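Local coordinates for protein geranylgeranyl pyrophosphate synthetase (Pyrococcus horikoshii, PDB 1WY0) that probably joins isopentenyl diphosphate to allylic diphosphates to build the C20 chain geranylgeranyl diphosphate, at residues Val33-Ala38 and Gly114-Ser119; Ser57-Gly62 and Ser324-Asp329; Lys201-Trp206 and Glu316-Leu321; Gln215-Val220 and Tyr302-Ala307. All blocks are in the same frame, centred on the assembly; numbering follows the deposited sequence.

Contact 1: residues Val33-Ala38 and Gly114-Ser119; sequences VLYEAA and GDLLFS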
loop_
_atom_site.group_PDB
_atom_site.type_symbol
_atom_site.label_atom_id
_atom_site.label_comp_id
_atom_site.label_asym_id
_atom_site.label_seq_id
_atom_site.Cartn_x
_atom_site.Cartn_y
_atom_site.Cartn_z
ATOM N N VAL A 33 -2.327 9.783 -15.560
ATOM C CA VAL A 33 -1.044 9.091 -15.514
ATOM C C VAL A 33 -1.000 8.066 -14.375
ATOM O O VAL A 33 -0.416 6.993 -14.476
ATOM C CB VAL A 33 0.054 10.137 -15.319
ATOM C CG1 VAL A 33 -0.077 10.785 -13.940
ATOM C CG2 VAL A 33 1.410 9.471 -15.437
ATOM N N LEU A 34 -1.618 8.454 -13.249
ATOM C CA LEU A 34 -1.708 7.538 -12.120
ATOM C C LEU A 34 -2.691 6.404 -12.415
ATOM O O LEU A 34 -2.468 5.251 -12.066
ATOM C CB LEU A 34 -2.183 8.336 -10.904
ATOM C CG LEU A 34 -2.564 7.433 -9.729
ATOM C CD1 LEU A 34 -1.348 6.747 -9.106
ATOM C CD2 LEU A 34 -3.252 8.199 -8.601
ATOM N N TYR A 35 -3.824 6.765 -13.048
ATOM C CA TYR A 35 -4.871 5.758 -13.214
ATOM C C TYR A 35 -4.598 4.827 -14.404
ATOM O O TYR A 35 -5.085 3.706 -14.472
ATOM C CB TYR A 35 -6.203 6.483 -13.417
ATOM C CG TYR A 35 -6.885 6.658 -12.107
ATOM C CD1 TYR A 35 -7.726 5.659 -11.624
ATOM C CD2 TYR A 35 -6.685 7.815 -11.354
ATOM C CE1 TYR A 35 -8.352 5.809 -10.395
ATOM C CE2 TYR A 35 -7.318 7.970 -10.129
ATOM C CZ TYR A 35 -8.152 6.975 -9.653
ATOM O OH TYR A 35 -8.780 7.117 -8.430
ATOM N N GLU A 36 -3.804 5.309 -15.375
ATOM C CA GLU A 36 -3.406 4.424 -16.463
ATOM C C GLU A 36 -2.264 3.509 -16.026
ATOM O O GLU A 36 -2.149 2.360 -16.432
ATOM C CB GLU A 36 -2.968 5.283 -17.649
ATOM C CG GLU A 36 -3.837 5.050 -18.884
ATOM C CD GLU A 36 -4.177 3.580 -18.989
ATOM O OE1 GLU A 36 -3.284 2.760 -18.831
ATOM O OE2 GLU A 36 -5.340 3.266 -19.234
ATOM N N ALA A 37 -1.379 4.080 -15.188
ATOM C CA ALA A 37 -0.318 3.272 -14.607
ATOM C C ALA A 37 -0.900 2.139 -13.760
ATOM O O ALA A 37 -0.505 0.986 -13.861
ATOM C CB ALA A 37 0.547 4.180 -13.734
ATOM N N ALA A 38 -1.920 2.494 -12.982
ATOM C CA ALA A 38 -2.675 1.523 -12.185
ATOM C C ALA A 38 -3.453 0.523 -13.053
ATOM O O ALA A 38 -3.567 -0.658 -12.712
ATOM C CB ALA A 38 -3.642 2.251 -11.260
ATOM N N GLY A 114 0.811 1.138 -7.353
ATOM C CA GLY A 114 0.627 -0.012 -6.489
ATOM C C GLY A 114 -0.181 0.413 -5.275
ATOM O O GLY A 114 -1.074 -0.303 -4.860
ATOM N N ASP A 115 0.116 1.581 -4.710
ATOM C CA ASP A 115 -0.614 2.076 -3.540
ATOM C C ASP A 115 -2.085 2.300 -3.848
ATOM O O ASP A 115 -2.957 1.983 -3.038
ATOM C CB ASP A 115 -0.022 3.405 -3.025
ATOM C CG ASP A 115 1.330 3.218 -2.361
ATOM O OD1 ASP A 115 1.693 2.037 -2.086
ATOM O OD2 ASP A 115 2.009 4.241 -2.104
ATOM N N LEU A 116 -2.358 2.874 -5.007
ATOM C CA LEU A 116 -3.731 3.145 -5.401
ATOM C C LEU A 116 -4.479 1.830 -5.565
ATOM O O LEU A 116 -5.621 1.693 -5.144
ATOM C CB LEU A 116 -3.787 3.919 -6.723
ATOM C CG LEU A 116 -5.260 4.074 -7.144
ATOM C CD1 LEU A 116 -5.964 4.954 -6.127
ATOM C CD2 LEU A 116 -5.374 4.656 -8.523
ATOM N N LEU A 117 -3.839 0.875 -6.214
ATOM C CA LEU A 117 -4.440 -0.436 -6.406
ATOM C C LEU A 117 -4.776 -1.085 -5.061
ATOM O O LEU A 117 -5.837 -1.684 -4.918
ATOM C CB LEU A 117 -3.492 -1.338 -7.204
ATOM C CG LEU A 117 -3.531 -1.151 -8.720
ATOM C CD1 LEU A 117 -2.383 -1.936 -9.374
ATOM C CD2 LEU A 117 -4.893 -1.609 -9.255
ATOM N N PHE A 118 -3.877 -0.965 -4.087
ATOM C CA PHE A 118 -4.096 -1.560 -2.752
ATOM C C PHE A 118 -5.282 -0.873 -2.064
ATOM O O PHE A 118 -6.160 -1.529 -1.502
ATOM C CB PHE A 118 -2.837 -1.418 -1.873
ATOM C CG PHE A 118 -2.821 -2.339 -0.669
ATOM C CD1 PHE A 118 -3.524 -3.521 -0.681
ATOM C CD2 PHE A 118 -2.098 -2.022 0.475
ATOM C CE1 PHE A 118 -3.519 -4.378 0.409
ATOM C CE2 PHE A 118 -2.089 -2.894 1.588
ATOM C CZ PHE A 118 -2.802 -4.069 1.539
ATOM N N SER A 119 -5.284 0.450 -2.101
ATOM C CA SER A 119 -6.353 1.247 -1.532
ATOM C C SER A 119 -7.696 0.872 -2.188
ATOM O O SER A 119 -8.727 0.791 -1.519
ATOM C CB SER A 119 -6.056 2.730 -1.776
ATOM O OG SER A 119 -7.092 3.556 -1.275
#
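Helix 32-40 packs against helix 107-126 at the subunit interface of the dimer, and Leu116 meets Leu34, Tyr35 and Ala38 there through one methyl. That methyl, CD2, lies over one face of the Tyr35 ring: it is 3.9 Å from the ring centroid, 17° off the normal, the geometry of a CH-pi contact. Its shortest approach is to Tyr35 CE1 at 3.7 Å, so it is displaced from the middle of the ring toward the rim. Ala38 CB touches Leu116 CD2 at 4.0 Å and Leu34 CD2 reaches it at 4.1 Å, which places the leucine branch between Leu34, Tyr35 and, one turn on, Ala38. The torsion of Leu116, CG anti to the backbone N (chi1 175°), sends it across the gap.

Both helices belong to the all-helical isoprenoid synthase fold, and their short axes cross at -75° with a closest approach of 9.3 Å. Ala38 and Leu117 have the nearest alpha carbons, 6.4 Å apart, consistent with the small side chain of Ala38. Leu117 comes in beside it, its CD1 lying 3.8 Å from Ala38 O, and also packs on Leu77 and Tyr81 of helix 69-90. While its ring face serves the leucine, the hydroxyl of Tyr35 hydrogen-bonds Glu151 of the second subunit. Asp115, on the same turn as Leu116, bonds to His85 of that second subunit.

Contact 2: residues Ser57-Gly62 and Ser324-Asp329; sequences STEAVG and SKARMD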
loop_
_atom_site.group_PDB
_atom_site.type_symbol
_atom_site.label_atom_id
_atom_site.label_comp_id
_atom_site.label_asym_id
_atom_site.label_seq_id
_atom_site.Cartn_x
_atom_site.Cartn_y
_atom_site.Cartn_z
ATOM N N SER A 57 -15.856 -20.655 -5.238
ATOM C CA SER A 57 -15.867 -21.191 -3.883
ATOM C C SER A 57 -17.179 -20.900 -3.179
ATOM O O SER A 57 -17.639 -21.694 -2.356
ATOM C CB SER A 57 -14.713 -20.618 -3.064
ATOM O OG SER A 57 -13.499 -21.280 -3.373
ATOM N N THR A 58 -17.782 -19.763 -3.503
ATOM C CA THR A 58 -19.070 -19.426 -2.908
ATOM C C THR A 58 -20.196 -20.307 -3.459
ATOM O O THR A 58 -21.303 -20.354 -2.938
ATOM C CB THR A 58 -19.366 -17.954 -3.205
ATOM O OG1 THR A 58 -18.343 -17.144 -2.619
ATOM C CG2 THR A 58 -20.716 -17.555 -2.603
ATOM N N GLU A 59 -19.892 -20.991 -4.578
ATOM C CA GLU A 59 -20.892 -21.867 -5.181
ATOM C C GLU A 59 -20.745 -23.309 -4.690
ATOM O O GLU A 59 -21.664 -24.116 -4.745
ATOM C CB GLU A 59 -20.722 -21.812 -6.701
ATOM C CG GLU A 59 -21.759 -22.666 -7.434
ATOM C CD GLU A 59 -21.576 -22.511 -8.928
ATOM O OE1 GLU A 59 -22.209 -23.243 -9.676
ATOM O OE2 GLU A 59 -20.799 -21.649 -9.333
ATOM N N ALA A 60 -19.525 -23.634 -4.234
ATOM C CA ALA A 60 -19.277 -24.986 -3.755
ATOM C C ALA A 60 -19.806 -25.178 -2.335
ATOM O O ALA A 60 -19.743 -26.253 -1.754
ATOM C CB ALA A 60 -17.769 -25.229 -3.778
ATOM N N VAL A 61 -20.307 -24.066 -1.764
ATOM C CA VAL A 61 -20.758 -24.115 -0.380
ATOM C C VAL A 61 -22.247 -23.787 -0.239
ATOM O O VAL A 61 -23.006 -24.487 0.419
ATOM C CB VAL A 61 -19.920 -23.124 0.430
ATOM C CG1 VAL A 61 -18.481 -23.626 0.533
ATOM C CG2 VAL A 61 -19.928 -21.762 -0.237
ATOM N N GLY A 62 -22.650 -22.656 -0.853
ATOM C CA GLY A 62 -24.034 -22.216 -0.718
ATOM C C GLY A 62 -24.650 -21.842 -2.067
ATOM O O GLY A 62 -25.624 -22.430 -2.522
ATOM N N SER A 324 -20.902 -30.749 -7.017
ATOM C CA SER A 324 -21.451 -29.748 -7.914
ATOM C C SER A 324 -20.437 -29.499 -9.025
ATOM O O SER A 324 -19.335 -30.022 -9.005
ATOM C CB SER A 324 -21.651 -28.461 -7.110
ATOM O OG SER A 324 -20.417 -28.095 -6.483
ATOM N N LYS A 325 -20.834 -28.715 -10.039
ATOM C CA LYS A 325 -19.861 -28.416 -11.088
ATOM C C LYS A 325 -18.867 -27.360 -10.603
ATOM O O LYS A 325 -17.819 -27.118 -11.188
ATOM C CB LYS A 325 -20.595 -27.916 -12.329
ATOM C CG LYS A 325 -21.441 -29.009 -12.989
ATOM C CD LYS A 325 -20.814 -29.537 -14.280
ATOM C CE LYS A 325 -21.793 -30.367 -15.112
ATOM N NZ LYS A 325 -21.080 -30.942 -16.248
ATOM N N ALA A 326 -19.254 -26.690 -9.502
ATOM C CA ALA A 326 -18.351 -25.719 -8.906
ATOM C C ALA A 326 -17.162 -26.416 -8.249
ATOM O O ALA A 326 -16.013 -26.215 -8.621
ATOM C CB ALA A 326 -19.132 -24.930 -7.852
ATOM N N ARG A 327 -17.461 -27.395 -7.400
ATOM C CA ARG A 327 -16.409 -28.252 -6.878
ATOM C C ARG A 327 -15.641 -28.880 -8.027
ATOM O O ARG A 327 -14.433 -29.094 -7.936
ATOM C CB ARG A 327 -16.979 -29.358 -5.991
ATOM C CG ARG A 327 -15.884 -30.212 -5.381
ATOM C CD ARG A 327 -16.126 -31.703 -5.545
ATOM N NE ARG A 327 -16.837 -32.264 -4.403
ATOM C CZ ARG A 327 -16.966 -33.565 -4.167
ATOM N NH1 ARG A 327 -16.430 -34.450 -4.999
ATOM N NH2 ARG A 327 -17.622 -33.980 -3.092
ATOM N N MET A 328 -16.353 -29.170 -9.109
ATOM C CA MET A 328 -15.741 -29.770 -10.285
ATOM C C MET A 328 -14.643 -28.859 -10.836
ATOM O O MET A 328 -13.496 -29.279 -11.014
ATOM C CB MET A 328 -16.809 -30.020 -11.356
ATOM C CG MET A 328 -16.280 -30.660 -12.624
ATOM S SD MET A 328 -15.352 -32.156 -12.261
ATOM C CE MET A 328 -16.663 -33.410 -12.373
ATOM N N ASP A 329 -14.994 -27.606 -11.098
ATOM C CA ASP A 329 -14.026 -26.658 -11.627
ATOM C C ASP A 329 -12.828 -26.480 -10.697
ATOM O O ASP A 329 -11.689 -26.393 -11.155
ATOM C CB ASP A 329 -14.694 -25.311 -11.898
ATOM C CG ASP A 329 -15.759 -25.396 -12.977
ATOM O OD1 ASP A 329 -15.538 -26.101 -13.987
ATOM O OD2 ASP A 329 -16.815 -24.751 -12.825
HETATM O O HOH W 1 -21.650 -25.861 -9.894
#
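Glu59 and Ala326 meet with the acid lying along the alanine methyl. CB, CG and CD of Glu59 all pass close to Ala326 CB, with CG nearest at 3.5 Å. The first torsion (chi1 -178°, CG anti to the backbone N) sends CG toward Ala326, and chi2, at 177°, keeps the chain extended. This lays the face of the carboxylate over the methyl, with Glu59 CD 3.6 Å from Ala326 CB. OE1 accepts a hydrogen bond from a water at 2.7 Å, and the same water receives a weak bond from Ala326 N, bridging carboxylate and helix backbone.

Ala60 borders the same methyl with its backbone N, 3.9 Å from Ala326 CB, and with its own CB, 4.3 Å from it; the two alpha carbons are 5.3 Å apart. No direct hydrogen bond crosses between the segments. The contact thus sets the loop after helix 49-57 against the first turn of helix 325-336 in the all-helical fold. Ser324 is the N-cap of that helix: its OG accepts from Arg327 N at 3.2 Å, nearly straight at 174°. The cap occupies one amide at the helix start and the water serves another, so the negative carboxylate probably interacts favourably with the helix N-terminus. Asp329 is a like charge, its OD2 6.1 Å from Glu59 OE2, and forms a salt bridge with Arg10. The Arg327 side chain leads away from the loop, and its NH2 hydrogen-bonds Leu321 O.

Contact 3: residues Lys201-Trp206 and Glu316-Leu321; sequences KALSSW and EALRIL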
loop_
_atom_site.group_PDB
_atom_site.type_symbol
_atom_site.label_atom_id
_atom_site.label_comp_id
_atom_site.label_asym_id
_atom_site.label_seq_id
_atom_site.Cartn_x
_atom_site.Cartn_y
_atom_site.Cartn_z
ATOM N N LYS A 201 -12.705 -24.586 6.245
ATOM C CA LYS A 201 -11.389 -25.140 6.543
ATOM C C LYS A 201 -10.872 -26.014 5.398
ATOM O O LYS A 201 -9.676 -26.196 5.213
ATOM C CB LYS A 201 -11.487 -25.966 7.826
ATOM C CG LYS A 201 -10.151 -26.037 8.570
ATOM C CD LYS A 201 -10.032 -27.302 9.422
ATOM C CE LYS A 201 -8.804 -28.142 9.055
ATOM N NZ LYS A 201 -9.235 -29.398 8.441
ATOM N N ALA A 202 -11.842 -26.568 4.647
ATOM C CA ALA A 202 -11.484 -27.394 3.504
ATOM C C ALA A 202 -11.130 -26.535 2.285
ATOM O O ALA A 202 -10.206 -26.817 1.530
ATOM C CB ALA A 202 -12.682 -28.289 3.187
ATOM N N LEU A 203 -11.887 -25.460 2.091
ATOM C CA LEU A 203 -11.642 -24.539 0.991
ATOM C C LEU A 203 -10.303 -23.839 1.192
ATOM O O LEU A 203 -9.503 -23.733 0.263
ATOM C CB LEU A 203 -12.763 -23.501 0.910
ATOM C CG LEU A 203 -14.066 -23.985 0.269
ATOM C CD1 LEU A 203 -15.147 -22.921 0.411
ATOM C CD2 LEU A 203 -13.815 -24.302 -1.202
ATOM N N SER A 204 -10.070 -23.379 2.419
ATOM C CA SER A 204 -8.837 -22.695 2.787
ATOM C C SER A 204 -7.617 -23.567 2.521
ATOM O O SER A 204 -6.628 -23.100 1.957
ATOM C CB SER A 204 -8.864 -22.327 4.269
ATOM O OG SER A 204 -10.074 -21.682 4.621
ATOM N N SER A 205 -7.697 -24.833 2.935
ATOM C CA SER A 205 -6.605 -25.791 2.765
ATOM C C SER A 205 -6.308 -26.056 1.296
ATOM O O SER A 205 -5.162 -26.293 0.907
ATOM C CB SER A 205 -6.963 -27.105 3.454
ATOM O OG SER A 205 -8.081 -27.698 2.816
ATOM N N TRP A 206 -7.358 -26.023 0.489
ATOM C CA TRP A 206 -7.233 -26.199 -0.955
ATOM C C TRP A 206 -6.559 -24.995 -1.619
ATOM O O TRP A 206 -5.754 -25.119 -2.531
ATOM C CB TRP A 206 -8.636 -26.398 -1.530
ATOM C CG TRP A 206 -8.575 -26.526 -3.000
ATOM C CD1 TRP A 206 -8.466 -27.723 -3.741
ATOM C CD2 TRP A 206 -8.683 -25.452 -3.965
ATOM N NE1 TRP A 206 -8.500 -27.511 -5.084
ATOM C CE2 TRP A 206 -8.631 -26.042 -5.252
ATOM C CE3 TRP A 206 -8.805 -24.067 -3.850
ATOM C CZ2 TRP A 206 -8.705 -25.246 -6.381
ATOM C CZ3 TRP A 206 -8.882 -23.272 -4.983
ATOM C CH2 TRP A 206 -8.823 -23.866 -6.255
ATOM N N GLU A 316 -8.364 -33.674 -2.438
ATOM C CA GLU A 316 -8.800 -34.685 -1.477
ATOM C C GLU A 316 -9.326 -34.007 -0.213
ATOM O O GLU A 316 -9.719 -34.669 0.744
ATOM C CB GLU A 316 -7.640 -35.619 -1.109
ATOM C CG GLU A 316 -7.333 -35.722 0.385
ATOM C CD GLU A 316 -5.953 -36.294 0.674
ATOM O OE1 GLU A 316 -5.315 -36.802 -0.274
ATOM O OE2 GLU A 316 -5.511 -36.248 1.847
ATOM N N ALA A 317 -9.322 -32.680 -0.212
ATOM C CA ALA A 317 -9.810 -31.920 0.933
ATOM C C ALA A 317 -11.148 -31.305 0.572
ATOM O O ALA A 317 -11.885 -30.854 1.442
ATOM C CB ALA A 317 -8.814 -30.832 1.306
ATOM N N LEU A 318 -11.452 -31.289 -0.721
ATOM C CA LEU A 318 -12.723 -30.752 -1.212
ATOM C C LEU A 318 -13.794 -31.846 -1.214
ATOM O O LEU A 318 -14.979 -31.624 -1.441
ATOM C CB LEU A 318 -12.512 -30.215 -2.635
ATOM C CG LEU A 318 -11.842 -28.838 -2.669
ATOM C CD1 LEU A 318 -11.907 -28.197 -4.061
ATOM C CD2 LEU A 318 -12.483 -27.839 -1.708
ATOM N N ARG A 319 -13.307 -33.081 -0.996
ATOM C CA ARG A 319 -14.191 -34.232 -0.873
ATOM C C ARG A 319 -15.348 -33.943 0.086
ATOM O O ARG A 319 -16.451 -34.450 -0.036
ATOM C CB ARG A 319 -13.341 -35.342 -0.269
ATOM C CG ARG A 319 -13.401 -36.648 -1.051
ATOM C CD ARG A 319 -12.015 -37.291 -1.156
ATOM N NE ARG A 319 -11.881 -38.008 -2.425
ATOM C CZ ARG A 319 -11.586 -37.282 -3.516
ATOM N NH1 ARG A 319 -11.407 -35.975 -3.419
ATOM N NH2 ARG A 319 -11.486 -37.889 -4.700
ATOM N N ILE A 320 -15.030 -33.113 1.096
ATOM C CA ILE A 320 -15.977 -32.838 2.164
ATOM C C ILE A 320 -17.217 -32.079 1.668
ATOM O O ILE A 320 -18.301 -32.149 2.236
ATOM C CB ILE A 320 -15.239 -32.000 3.205
ATOM C CG1 ILE A 320 -14.121 -32.831 3.848
ATOM C CG2 ILE A 320 -16.209 -31.558 4.307
ATOM C CD1 ILE A 320 -14.641 -34.111 4.501
ATOM N N LEU A 321 -17.007 -31.290 0.594
ATOM C CA LEU A 321 -18.109 -30.530 0.018
ATOM C C LEU A 321 -18.979 -31.405 -0.883
ATOM O O LEU A 321 -18.558 -32.449 -1.361
ATOM C CB LEU A 321 -17.518 -29.381 -0.793
ATOM C CG LEU A 321 -17.172 -28.173 0.069
ATOM C CD1 LEU A 321 -15.960 -28.427 0.961
ATOM C CD2 LEU A 321 -16.854 -26.924 -0.757
#
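Trp206 and Leu318 meet by a CH-pi contact. Leu318 CD1 rests over one face of the indole, 3.7 Å from the centroid of the five-membered ring and 20° off its normal; its nearest ring atom is Trp206 CD1 at 3.5 Å. The indole reaches this place because its CG is anti to the backbone N, while Leu318 turns CG beside its own backbone N (chi1 -79°), bringing CD1 over the ring. Its other methyl, CD2, meets Leu203 CD2 at 3.8 Å, the two leucine side chains crossing at about a right angle. Leu321 touches the same Leu203 methyl and, through CD1, lies 4.0 Å from Ala202 CB.

These side chains join helix 197-224 to the turn between helix 299-315 and helix 325-336. Ala202 CB lies 3.2 Å from Ala317 O, a tight approach, and the alpha carbons of these two residues are 5.5 Å apart. Ser205 holds OG between its backbone N and carbonyl carbon (chi1 65°), from where it donates to Ala202 O at 2.6 Å, on the same face of that carbonyl as Trp206 N. Asn315 takes Trp206 NE1. No hydrogen bond crosses the contact: Ser205 OG and Ala317 O both meet methyl carbon on the other side, so the segments cohere by shape and dispersion.

Contact 4: residues Gln215-Val220 and Tyr302-Ala307; sequences QIWDDV and YAAEIA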
loop_
_atom_site.group_PDB
_atom_site.type_symbol
_atom_site.label_atom_id
_atom_site.label_comp_id
_atom_site.label_asym_id
_atom_site.label_seq_id
_atom_site.Cartn_x
_atom_site.Cartn_y
_atom_site.Cartn_z
ATOM N N GLN A 215 3.187 -22.078 -8.051
ATOM C CA GLN A 215 4.499 -21.468 -8.172
ATOM C C GLN A 215 5.594 -22.526 -8.313
ATOM O O GLN A 215 6.481 -22.394 -9.152
ATOM C CB GLN A 215 4.789 -20.569 -6.968
ATOM C CG GLN A 215 6.064 -19.756 -7.137
ATOM C CD GLN A 215 6.025 -18.909 -8.400
ATOM O OE1 GLN A 215 5.156 -18.050 -8.551
ATOM N NE2 GLN A 215 6.952 -19.161 -9.318
ATOM N N ILE A 216 5.531 -23.578 -7.504
ATOM C CA ILE A 216 6.531 -24.641 -7.580
ATOM C C ILE A 216 6.560 -25.272 -8.970
ATOM O O ILE A 216 7.629 -25.565 -9.502
ATOM C CB ILE A 216 6.261 -25.764 -6.546
ATOM C CG1 ILE A 216 6.467 -25.238 -5.122
ATOM C CG2 ILE A 216 7.195 -26.958 -6.817
ATOM C CD1 ILE A 216 5.905 -26.172 -4.057
ATOM N N TRP A 217 5.386 -25.481 -9.556
ATOM C CA TRP A 217 5.303 -26.073 -10.885
ATOM C C TRP A 217 5.847 -25.113 -11.948
ATOM O O TRP A 217 6.410 -25.547 -12.959
ATOM C CB TRP A 217 3.852 -26.456 -11.203
ATOM C CG TRP A 217 3.715 -27.293 -12.438
ATOM C CD1 TRP A 217 3.218 -26.903 -13.651
ATOM C CD2 TRP A 217 4.092 -28.668 -12.582
ATOM N NE1 TRP A 217 3.262 -27.955 -14.543
ATOM C CE2 TRP A 217 3.794 -29.049 -13.911
ATOM C CE3 TRP A 217 4.653 -29.617 -11.715
ATOM C CZ2 TRP A 217 4.038 -30.341 -14.395
ATOM C CZ3 TRP A 217 4.894 -30.905 -12.196
ATOM C CH2 TRP A 217 4.585 -31.253 -13.528
ATOM N N ASP A 218 5.676 -23.813 -11.731
ATOM C CA ASP A 218 6.194 -22.827 -12.676
ATOM C C ASP A 218 7.707 -22.878 -12.666
ATOM O O ASP A 218 8.340 -22.831 -13.721
ATOM C CB ASP A 218 5.736 -21.411 -12.312
ATOM C CG ASP A 218 4.373 -21.093 -12.865
ATOM O OD1 ASP A 218 3.798 -21.976 -13.541
ATOM O OD2 ASP A 218 3.879 -19.968 -12.633
ATOM N N ASP A 219 8.285 -22.969 -11.471
ATOM C CA ASP A 219 9.731 -23.044 -11.350
ATOM C C ASP A 219 10.250 -24.306 -12.023
ATOM O O ASP A 219 11.319 -24.291 -12.629
ATOM C CB ASP A 219 10.145 -23.007 -9.876
ATOM C CG ASP A 219 9.800 -21.677 -9.212
ATOM O OD1 ASP A 219 9.494 -20.721 -9.952
ATOM O OD2 ASP A 219 9.847 -21.581 -7.964
ATOM N N VAL A 220 9.483 -25.391 -11.927
ATOM C CA VAL A 220 9.853 -26.666 -12.542
ATOM C C VAL A 220 9.856 -26.540 -14.062
ATOM O O VAL A 220 10.794 -26.959 -14.728
ATOM C CB VAL A 220 8.853 -27.792 -12.175
ATOM C CG1 VAL A 220 9.036 -28.973 -13.122
ATOM C CG2 VAL A 220 9.064 -28.240 -10.728
ATOM N N TYR A 302 12.035 -33.932 -7.359
ATOM C CA TYR A 302 11.596 -33.729 -5.985
ATOM C C TYR A 302 10.501 -32.668 -5.910
ATOM O O TYR A 302 9.422 -32.923 -5.380
ATOM C CB TYR A 302 12.770 -33.288 -5.112
ATOM C CG TYR A 302 12.359 -32.780 -3.745
ATOM C CD1 TYR A 302 12.099 -33.662 -2.694
ATOM C CD2 TYR A 302 12.215 -31.411 -3.509
ATOM C CE1 TYR A 302 11.700 -33.187 -1.439
ATOM C CE2 TYR A 302 11.820 -30.927 -2.270
ATOM C CZ TYR A 302 11.561 -31.818 -1.240
ATOM O OH TYR A 302 11.134 -31.338 -0.028
ATOM N N ALA A 303 10.794 -31.479 -6.436
ATOM C CA ALA A 303 9.841 -30.369 -6.425
ATOM C C ALA A 303 8.567 -30.705 -7.198
ATOM O O ALA A 303 7.463 -30.303 -6.808
ATOM C CB ALA A 303 10.495 -29.114 -7.001
ATOM N N ALA A 304 8.714 -31.442 -8.296
ATOM C CA ALA A 304 7.556 -31.837 -9.098
ATOM C C ALA A 304 6.593 -32.678 -8.253
ATOM O O ALA A 304 5.373 -32.488 -8.297
ATOM C CB ALA A 304 8.011 -32.625 -10.323
ATOM N N GLU A 305 7.156 -33.601 -7.477
ATOM C CA GLU A 305 6.361 -34.482 -6.626
ATOM C C GLU A 305 5.674 -33.715 -5.515
ATOM O O GLU A 305 4.504 -33.955 -5.219
ATOM C CB GLU A 305 7.243 -35.578 -6.018
ATOM C CG GLU A 305 7.688 -36.618 -7.021
ATOM C CD GLU A 305 6.814 -36.634 -8.263
ATOM O OE1 GLU A 305 5.595 -36.877 -8.138
ATOM O OE2 GLU A 305 7.351 -36.392 -9.367
ATOM N N ILE A 306 6.402 -32.797 -4.892
ATOM C CA ILE A 306 5.823 -31.998 -3.827
ATOM C C ILE A 306 4.602 -31.264 -4.357
ATOM O O ILE A 306 3.552 -31.235 -3.715
ATOM C CB ILE A 306 6.830 -30.972 -3.290
ATOM C CG1 ILE A 306 7.889 -31.690 -2.459
ATOM C CG2 ILE A 306 6.122 -29.918 -2.469
ATOM C CD1 ILE A 306 7.304 -32.647 -1.425
ATOM N N ALA A 307 4.748 -30.678 -5.540
ATOM C CA ALA A 307 3.655 -29.944 -6.165
ATOM C C ALA A 307 2.450 -30.853 -6.404
ATOM O O ALA A 307 1.317 -30.489 -6.080
ATOM C CB ALA A 307 4.125 -29.338 -7.481
#
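Ile216 fills the close-packed part of this interface. Its CG2 methyl, anti to the backbone N, projects between Ala303 and Ala307, one turn apart on the facing helix, and lies 3.9 Å from the CB of each. The same methyl is 3.4 Å from Ala303 O. Val220, one turn on from Ile216, continues the row, with CG2 4.1 Å from Ala303 CB. Small alanine side chains on the partner permit this closeness: the short axes approach to 9.0 Å and run roughly antiparallel, at 151°, with Ile216 and Ala307 having the nearest alpha carbons.

The other flanks are looser. Ile216 CD1 meets Ile306 CG2 at 4.1 Å, on a residue whose side chain mostly leads away, and Trp217 reaches Ala304 CB with CZ3 at 4.0 Å. Trp217, Ala304 and Ile306 are partly exposed, whereas Ile216, Val220, Ala303 and Ala307 are buried. The indole is nevertheless held at its polar end, where NE1 hydrogen-bonds Arg340 O.

Helix 197-224 carries the second aspartate-rich motif, DDxxD, of prenyltransferases, which opens with Asp218 and Asp219. Their side chains leave this interface on a different side of the helix. Gln215 NE2 donates to Asp219 OD1 at 3.0 Å, from above the carboxylate plane, and Lys242 pairs with the same oxygen. The chemistry is thus divided: the face toward helix 299-315 is hydrocarbon, and the acids, which in relatives bind the magnesium ions that hold the diphosphate, lie on another side.

Contacts 2 and 3 are neighbours, with centres 11 Å apart: Ala60 O lies 3.1 Å from Leu321 CD2, and Val61 CG1 packs 3.4 Å from Leu203 CD1. Contact 3 shares helix 197-224 with contact 4, 21 Å away between centres, so one helix runs from the C-terminal turns to the second aspartate-rich motif. Contact 1 stands apart, its centre about 33 Å from those of contacts 2 and 4 and 35 Å from that of contact 3. It lies at the subunit interface, and a bound mercury ion lies about 7 Å from the side chain of Leu116. Segment 215-220 carries Asp218 and Asp219 of the presumed magnesium-diphosphate site, though neither touches 302-307.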